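Local atomic coordinates of 3-polyprenyl-4-hydroxybenzoate decarboxylase and related decarboxylases (Pelotomaculum thermopropionicum, PDB entry 6H6X), a protein that binds prenylated FMN and manganese and, as the UbiD-class enzyme HmfF, probably catalyses the reversible decarboxylation of furan carboxylic acids. Residues B[62-67]-B[321-326]; B[258-263]-B[330-335]. The protein carries 8 engineered substitutions. One frame throughout, in Å; residues are numbered along the deposited sequence. Where two conformers were deposited one is given.

Interaction 1: residues B[62-67]-B[321-326]; sequences GDRELF and NVHLTP
Arg64, in the first turn of helix 64-70, reaches across to His323 on strand 319-324, an outermost strand, within this chain, of the mixed sheet in the C-terminal part of this UbiD-family fold. The two side chains cross at about a right angle and their flat groups are 81° apart. The imidazole thus brings its NE2 and CD2 edge over one face of the guanidinium, with His323 NE2 3.4 Å from Arg64 NH1. Direction is poor for a hydrogen bond here, and packing describes the contact better. Arg64 was modelled in two conformers, so the contact belongs to the one described, whose chain bends at chi2 and chi3 to reach the ring, and may not persist in the other. His323 has CG anti to the backbone N (chi1 -179°), and a hydrogen bond from its ND1 to Ile372 O helps to fix the rotation of the ring. With an alanine here, the guanidinium would probably lose the ring edge over its face, and Ile372 O its imidazole partner. Pro326 CD adds a looser contact 4.4 Å from Arg64 NH2. At the start of the helix Asp63 is the N-cap, its OD1 accepting from Leu66 N at 2.8 Å.

Interaction 2: residues B[258-263]-B[330-335]; sequences GEYPRY and CRYHAV. With 4LU (1-deoxy-5-O-phosphono-1-(3,3,4,5-tetramethyl-9,11-dioxo-2,3,8,9,10,11-hexahydro-7H-quinolino[1,8-fg]pteridin-12-ium-7-y l)-D-ribitol), chain I.
Tyr260 has CG between its backbone N and carbonyl carbon (chi1 61°), which places the ring against Arg331, while Arg331, its CG anti to N, bends at chi3 (-64°) and lays its guanidinium flat on that ring. The motif is a cation-pi stack at a hairpin loop: Glu259 to Arg262 form a type I beta turn between strands 252-258 and 264-280. Ring and guanidinium planes are 23° apart, and Arg331 CZ stands 3.6 Å from the ring centroid. NE lies over the rim of that face, 3.2 Å from Tyr260 CE1, while NH2 sits over the ring centre. Pro261 CD lies against the opposite face, offset toward the rim, so proline and arginine flank the ring on its two faces. The hydroxyl of Tyr332 meets the ring at its edge, in plane, with its OH 3.3 Å from Tyr260 CE1. Pro261 CB in turn touches the edge of the Tyr332 ring at CE2. The charge of Arg331 has a further partner in Glu359, a salt bridge through NH1. Glu259 accepts from Tyr260 N through the anti lone pair of OE2 (3.0 Å); its OE1, salt-bridged to Arg152, lies 3.0 Å from C1 of the prenylated flavin.

In the fold
The segments of interactions 1 and 2 alternate along the chain, and their centres are 13 Å apart. They join where strands 319-324 and 333-338 run as neighbours in one sheet: His323 O is 2.8 Å from Val335 N, and in the connection beyond the strands Thr325 O is 3.0 Å from Cys330 N, both probable hydrogen bonds. Leu324 CD2 packs on His333 O nearby. The cofactor is next to interaction 2, whose Glu259 belongs to the prenylated FMN pocket, whereas interaction 1, where helix 64-70 of the N-terminal family region meets strand 319-324, lies away from the annotated sites. Both reach the second subunit, where Glu379 of that subunit bonds Thr325 OG1 and His333 ND1.

Interaction 1: residues B[62-67]-B[321-326]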
loop_
_atom_site.group_PDB
_atom_site.type_symbol
_atom_site.label_atom_id
_atom_site.label_comp_id
_atom_site.label_asym_id
_atom_site.label_seq_id
_atom_site.Cartn_x
_atom_site.Cartn_y
_atom_site.Cartn_z
ATOM N N GLY B 62 15.023 -7.916 -6.110
ATOM C CA GLY B 62 13.962 -7.633 -5.176
ATOM C C GLY B 62 12.770 -6.909 -5.757
ATOM O O GLY B 62 11.993 -6.337 -5.015
ATOM N N ASP B 63 12.637 -6.949 -7.081
ATOM C CA ASP B 63 11.534 -6.354 -7.785
ATOM C C ASP B 63 11.436 -7.021 -9.132
ATOM O O ASP B 63 12.381 -7.688 -9.579
ATOM C CB ASP B 63 11.676 -4.837 -7.879
ATOM C CG ASP B 63 12.842 -4.375 -8.784
ATOM O OD1 ASP B 63 12.976 -4.875 -9.941
ATOM O OD2 ASP B 63 13.595 -3.467 -8.342
ATOM N N ARG B 64 10.305 -6.862 -9.774
ATOM C CA ARG B 64 10.046 -7.529 -11.040
ATOM C C ARG B 64 10.904 -7.034 -12.219
ATOM O O ARG B 64 11.136 -7.807 -13.150
ATOM C CB ARG B 64 8.554 -7.460 -11.319
ATOM C CG ARG B 64 7.844 -8.497 -10.525
ATOM C CD ARG B 64 6.538 -7.884 -10.088
ATOM N NE ARG B 64 6.500 -7.433 -8.695
ATOM C CZ ARG B 64 5.892 -8.141 -7.765
ATOM N NH1 ARG B 64 5.387 -9.294 -8.147
ATOM N NH2 ARG B 64 5.797 -7.728 -6.498
ATOM N N GLU B 65 11.376 -5.790 -12.168
ATOM C CA GLU B 65 12.275 -5.243 -13.201
ATOM C C GLU B 65 13.608 -6.022 -13.233
ATOM O O GLU B 65 13.996 -6.501 -14.290
ATOM C CB GLU B 65 12.489 -3.731 -12.998
ATOM N N LEU B 66 14.214 -6.264 -12.063
ATOM C CA LEU B 66 15.429 -7.066 -11.982
ATOM C C LEU B 66 15.240 -8.493 -12.362
ATOM O O LEU B 66 16.064 -9.019 -13.085
ATOM C CB LEU B 66 16.088 -6.946 -10.624
ATOM C CG LEU B 66 16.593 -5.522 -10.404
ATOM C CD1 LEU B 66 17.111 -5.376 -9.000
ATOM C CD2 LEU B 66 17.667 -5.168 -11.412
ATOM N N PHE B 67 14.155 -9.149 -11.969
ATOM C CA PHE B 67 13.986 -10.519 -12.440
ATOM C C PHE B 67 13.765 -10.573 -13.930
ATOM O O PHE B 67 14.161 -11.535 -14.578
ATOM C CB PHE B 67 12.849 -11.252 -11.699
ATOM C CG PHE B 67 13.250 -11.758 -10.337
ATOM C CD1 PHE B 67 13.959 -12.934 -10.214
ATOM C CD2 PHE B 67 12.910 -11.075 -9.209
ATOM C CE1 PHE B 67 14.340 -13.409 -8.967
ATOM C CE2 PHE B 67 13.268 -11.555 -7.944
ATOM C CZ PHE B 67 13.982 -12.722 -7.822
ATOM N N ASN B 321 -3.454 -9.761 -17.193
ATOM C CA ASN B 321 -2.338 -9.979 -16.259
ATOM C C ASN B 321 -2.776 -10.612 -14.941
ATOM O O ASN B 321 -3.979 -10.667 -14.627
ATOM C CB ASN B 321 -1.627 -8.658 -15.988
ATOM C CG ASN B 321 -0.080 -8.815 -15.878
ATOM O OD1 ASN B 321 0.515 -9.932 -15.696
ATOM N ND2 ASN B 321 0.574 -7.686 -16.024
ATOM N N VAL B 322 -1.801 -11.117 -14.196
ATOM C CA VAL B 322 -2.002 -11.691 -12.866
ATOM C C VAL B 322 -0.864 -11.221 -11.965
ATOM O O VAL B 322 0.227 -10.908 -12.448
ATOM C CB VAL B 322 -2.068 -13.210 -12.934
ATOM C CG1 VAL B 322 -3.124 -13.658 -13.955
ATOM C CG2 VAL B 322 -0.727 -13.824 -13.297
ATOM N N HIS B 323 -1.164 -11.090 -10.681
ATOM C CA HIS B 323 -0.207 -10.714 -9.654
ATOM C C HIS B 323 -0.558 -11.467 -8.339
ATOM O O HIS B 323 -1.696 -11.403 -7.829
ATOM C CB HIS B 323 -0.288 -9.225 -9.425
ATOM C CG HIS B 323 0.666 -8.705 -8.403
ATOM N ND1 HIS B 323 0.359 -7.652 -7.571
ATOM C CD2 HIS B 323 1.939 -9.054 -8.109
ATOM C CE1 HIS B 323 1.400 -7.377 -6.803
ATOM N NE2 HIS B 323 2.381 -8.210 -7.119
ATOM N N LEU B 324 0.413 -12.181 -7.809
ATOM C CA LEU B 324 0.386 -12.662 -6.433
ATOM C C LEU B 324 1.017 -11.622 -5.538
ATOM O O LEU B 324 2.208 -11.385 -5.621
ATOM C CB LEU B 324 1.097 -14.005 -6.319
ATOM C CG LEU B 324 0.417 -15.115 -7.088
ATOM C CD1 LEU B 324 1.293 -16.358 -7.203
ATOM C CD2 LEU B 324 -0.920 -15.477 -6.438
ATOM N N THR B 325 0.213 -10.969 -4.699
ATOM C CA THR B 325 0.668 -9.819 -3.919
ATOM C C THR B 325 1.640 -10.173 -2.765
ATOM O O THR B 325 1.573 -11.253 -2.190
ATOM C CB THR B 325 -0.513 -9.083 -3.213
ATOM O OG1 THR B 325 -1.089 -9.946 -2.177
ATOM C CG2 THR B 325 -1.559 -8.636 -4.224
ATOM N N PRO B 326 2.529 -9.249 -2.430
ATOM C CA PRO B 326 3.470 -9.491 -1.332
ATOM C C PRO B 326 2.833 -9.682 0.037
ATOM O O PRO B 326 3.323 -10.510 0.812
ATOM C CB PRO B 326 4.379 -8.245 -1.322
ATOM C CG PRO B 326 3.899 -7.350 -2.440
ATOM C CD PRO B 326 2.896 -8.082 -3.260
#

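Interaction 2: residues B[258-263]-B[330-335]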
loop_
_atom_site.group_PDB
_atom_site.type_symbol
_atom_site.label_atom_id
_atom_site.label_comp_id
_atom_site.label_asym_id
_atom_site.label_seq_id
_atom_site.Cartn_x
_atom_site.Cartn_y
_atom_site.Cartn_z
ATOM N N GLY B 258 12.342 -19.088 11.180
ATOM C CA GLY B 258 11.487 -18.049 10.560
ATOM C C GLY B 258 11.246 -18.248 9.033
ATOM O O GLY B 258 12.196 -18.284 8.243
ATOM N N GLU B 259 9.974 -18.359 8.614
ATOM C CA GLU B 259 9.591 -18.749 7.227
ATOM C C GLU B 259 8.904 -17.617 6.413
ATOM O O GLU B 259 8.679 -16.535 6.961
ATOM C CB GLU B 259 8.696 -20.011 7.276
ATOM C CG GLU B 259 9.440 -21.330 7.021
ATOM C CD GLU B 259 10.025 -21.493 5.597
ATOM O OE1 GLU B 259 10.550 -22.622 5.378
ATOM O OE2 GLU B 259 9.976 -20.548 4.711
ATOM N N TYR B 260 8.566 -17.901 5.139
ATOM C CA TYR B 260 7.887 -16.943 4.164
ATOM C C TYR B 260 6.657 -16.143 4.651
ATOM O O TYR B 260 6.553 -14.924 4.340
ATOM C CB TYR B 260 7.527 -17.621 2.786
ATOM C CG TYR B 260 6.556 -18.779 2.888
ATOM C CD1 TYR B 260 5.150 -18.569 2.912
ATOM C CD2 TYR B 260 7.039 -20.105 3.018
ATOM C CE1 TYR B 260 4.275 -19.656 3.045
ATOM C CE2 TYR B 260 6.163 -21.184 3.161
ATOM C CZ TYR B 260 4.791 -20.966 3.172
ATOM O OH TYR B 260 3.962 -22.054 3.292
ATOM N N PRO B 261 5.717 -16.809 5.400
ATOM C CA PRO B 261 4.547 -16.018 5.815
ATOM C C PRO B 261 4.791 -15.139 7.065
ATOM O O PRO B 261 3.816 -14.615 7.583
ATOM C CB PRO B 261 3.456 -17.090 6.049
ATOM C CG PRO B 261 4.215 -18.365 6.356
ATOM C CD PRO B 261 5.704 -18.133 6.068
ATOM N N ARG B 262 6.053 -14.987 7.524
ATOM C CA ARG B 262 6.434 -14.187 8.720
ATOM C C ARG B 262 5.970 -14.880 10.039
ATOM O O ARG B 262 5.646 -14.214 11.041
ATOM C CB ARG B 262 5.975 -12.688 8.631
ATOM C CG ARG B 262 6.398 -11.926 7.369
ATOM C CD ARG B 262 5.725 -10.554 7.125
ATOM N NE ARG B 262 5.400 -10.351 5.680
ATOM C CZ ARG B 262 4.881 -9.246 5.108
ATOM N NH1 ARG B 262 4.622 -8.134 5.832
ATOM N NH2 ARG B 262 4.628 -9.255 3.780
ATOM N N TYR B 263 5.921 -16.214 10.011
ATOM C CA TYR B 263 5.771 -17.063 11.219
ATOM C C TYR B 263 6.856 -18.118 11.285
ATOM O O TYR B 263 7.478 -18.471 10.267
ATOM C CB TYR B 263 4.429 -17.811 11.253
ATOM C CG TYR B 263 3.252 -16.890 11.202
ATOM C CD1 TYR B 263 2.918 -16.098 12.306
ATOM C CD2 TYR B 263 2.468 -16.793 10.038
ATOM C CE1 TYR B 263 1.821 -15.239 12.263
ATOM C CE2 TYR B 263 1.392 -15.923 9.966
ATOM C CZ TYR B 263 1.049 -15.156 11.082
ATOM O OH TYR B 263 -0.032 -14.295 11.016
ATOM N N CYS B 330 3.257 -13.682 -1.867
ATOM C CA CYS B 330 3.297 -14.078 -3.277
ATOM C C CYS B 330 2.858 -15.514 -3.436
ATOM O O CYS B 330 3.520 -16.337 -4.052
ATOM C CB CYS B 330 4.623 -13.762 -3.912
ATOM S SG CYS B 330 5.107 -12.025 -3.762
ATOM N N ARG B 331 1.661 -15.786 -2.914
ATOM C CA ARG B 331 1.157 -17.128 -2.799
ATOM C C ARG B 331 -0.374 -17.186 -2.475
ATOM O O ARG B 331 -1.102 -17.924 -3.125
ATOM C CB ARG B 331 1.911 -17.758 -1.634
ATOM C CG ARG B 331 1.765 -19.219 -1.489
ATOM C CD ARG B 331 2.433 -19.619 -0.183
ATOM N NE ARG B 331 3.863 -19.371 -0.146
ATOM C CZ ARG B 331 4.799 -20.263 -0.452
ATOM N NH1 ARG B 331 4.474 -21.510 -0.815
ATOM N NH2 ARG B 331 6.080 -19.912 -0.393
ATOM N N TYR B 332 -0.818 -16.477 -1.447
ATOM C CA TYR B 332 -2.151 -16.619 -0.908
ATOM C C TYR B 332 -3.186 -15.731 -1.578
ATOM O O TYR B 332 -4.368 -16.128 -1.647
ATOM C CB TYR B 332 -2.180 -16.335 0.641
ATOM C CG TYR B 332 -1.323 -17.291 1.420
ATOM C CD1 TYR B 332 -1.432 -18.661 1.223
ATOM C CD2 TYR B 332 -0.399 -16.849 2.348
ATOM C CE1 TYR B 332 -0.621 -19.543 1.895
ATOM C CE2 TYR B 332 0.423 -17.740 3.047
ATOM C CZ TYR B 332 0.305 -19.075 2.812
ATOM O OH TYR B 332 1.054 -20.020 3.491
ATOM N N HIS B 333 -2.750 -14.522 -1.980
ATOM C CA HIS B 333 -3.590 -13.528 -2.577
ATOM C C HIS B 333 -3.294 -13.281 -4.065
ATOM O O HIS B 333 -2.152 -12.942 -4.405
ATOM C CB HIS B 333 -3.391 -12.206 -1.831
ATOM C CG HIS B 333 -4.085 -12.137 -0.531
ATOM N ND1 HIS B 333 -4.285 -10.949 0.130
ATOM C CD2 HIS B 333 -4.636 -13.117 0.236
ATOM C CE1 HIS B 333 -4.919 -11.215 1.267
ATOM N NE2 HIS B 333 -5.146 -12.519 1.345
ATOM N N ALA B 334 -4.323 -13.357 -4.913
ATOM C CA ALA B 334 -4.202 -13.087 -6.339
ATOM C C ALA B 334 -5.074 -11.923 -6.815
ATOM O O ALA B 334 -6.204 -11.736 -6.333
ATOM C CB ALA B 334 -4.469 -14.329 -7.108
ATOM N N VAL B 335 -4.487 -11.050 -7.638
ATOM C CA VAL B 335 -5.195 -10.010 -8.341
ATOM C C VAL B 335 -5.120 -10.321 -9.847
ATOM O O VAL B 335 -4.041 -10.627 -10.370
ATOM C CB VAL B 335 -4.658 -8.600 -8.033
ATOM C CG1 VAL B 335 -5.484 -7.532 -8.712
ATOM C CG2 VAL B 335 -4.682 -8.309 -6.547
HETATM C C9 4LU I . 12.150 -22.011 -1.770
HETATM C C8 4LU I . 12.924 -20.817 -1.661
HETATM C C7 4LU I . 13.544 -20.427 -0.470
HETATM C C10 4LU I . 11.214 -25.037 0.257
HETATM C C6 4LU I . 13.170 -21.179 0.796
HETATM N N3 4LU I . 11.788 -27.137 2.004
HETATM C C2 4LU I . 11.065 -27.368 0.861
HETATM C C13 4LU I . 14.375 -19.622 2.680
HETATM C C5 4LU I . 13.767 -20.928 2.211
HETATM C C1 4LU I . 12.366 -22.774 3.040
HETATM O O2 4LU I . 10.667 -28.545 0.600
HETATM N N1 4LU I . 10.797 -26.339 0.003
HETATM C C4 4LU I . 12.247 -25.896 2.345
HETATM O O4 4LU I . 12.921 -25.730 3.394
HETATM C C4A 4LU I . 11.950 -24.739 1.429
HETATM N N5 4LU I . 12.423 -23.409 1.682
HETATM C C3 4LU I . 13.332 -21.869 3.282
HETATM C C12 4LU I . 15.129 -21.660 2.037
HETATM C C5A 4LU I . 12.520 -22.480 0.612
HETATM C C7M 4LU I . 14.354 -19.134 -0.401
HETATM C C8M 4LU I . 13.081 -20.045 -2.944
HETATM C C9A 4LU I . 11.872 -22.858 -0.676
HETATM N N10 4LU I . 10.964 -23.985 -0.661
HETATM C "C1'" 4LU I . 10.149 -24.319 -1.828
HETATM C "C2'" 4LU I . 10.776 -25.245 -2.896
HETATM O "O2'" 4LU I . 12.128 -24.910 -3.223
HETATM C "C3'" 4LU I . 9.952 -25.104 -4.166
HETATM O "O3'" 4LU I . 8.565 -25.257 -3.853
HETATM C "C4'" 4LU I . 10.407 -26.078 -5.258
HETATM O "O4'" 4LU I . 9.988 -25.701 -6.605
HETATM C "C5'" 4LU I . 9.970 -27.521 -5.068
HETATM O "O5'" 4LU I . 10.551 -28.128 -6.242
HETATM P P 4LU I . 10.079 -29.569 -6.827
HETATM O O2P 4LU I . 11.084 -29.957 -7.927
HETATM O O3P 4LU I . 10.197 -30.563 -5.636
HETATM O O1P 4LU I . 8.675 -29.312 -7.378
#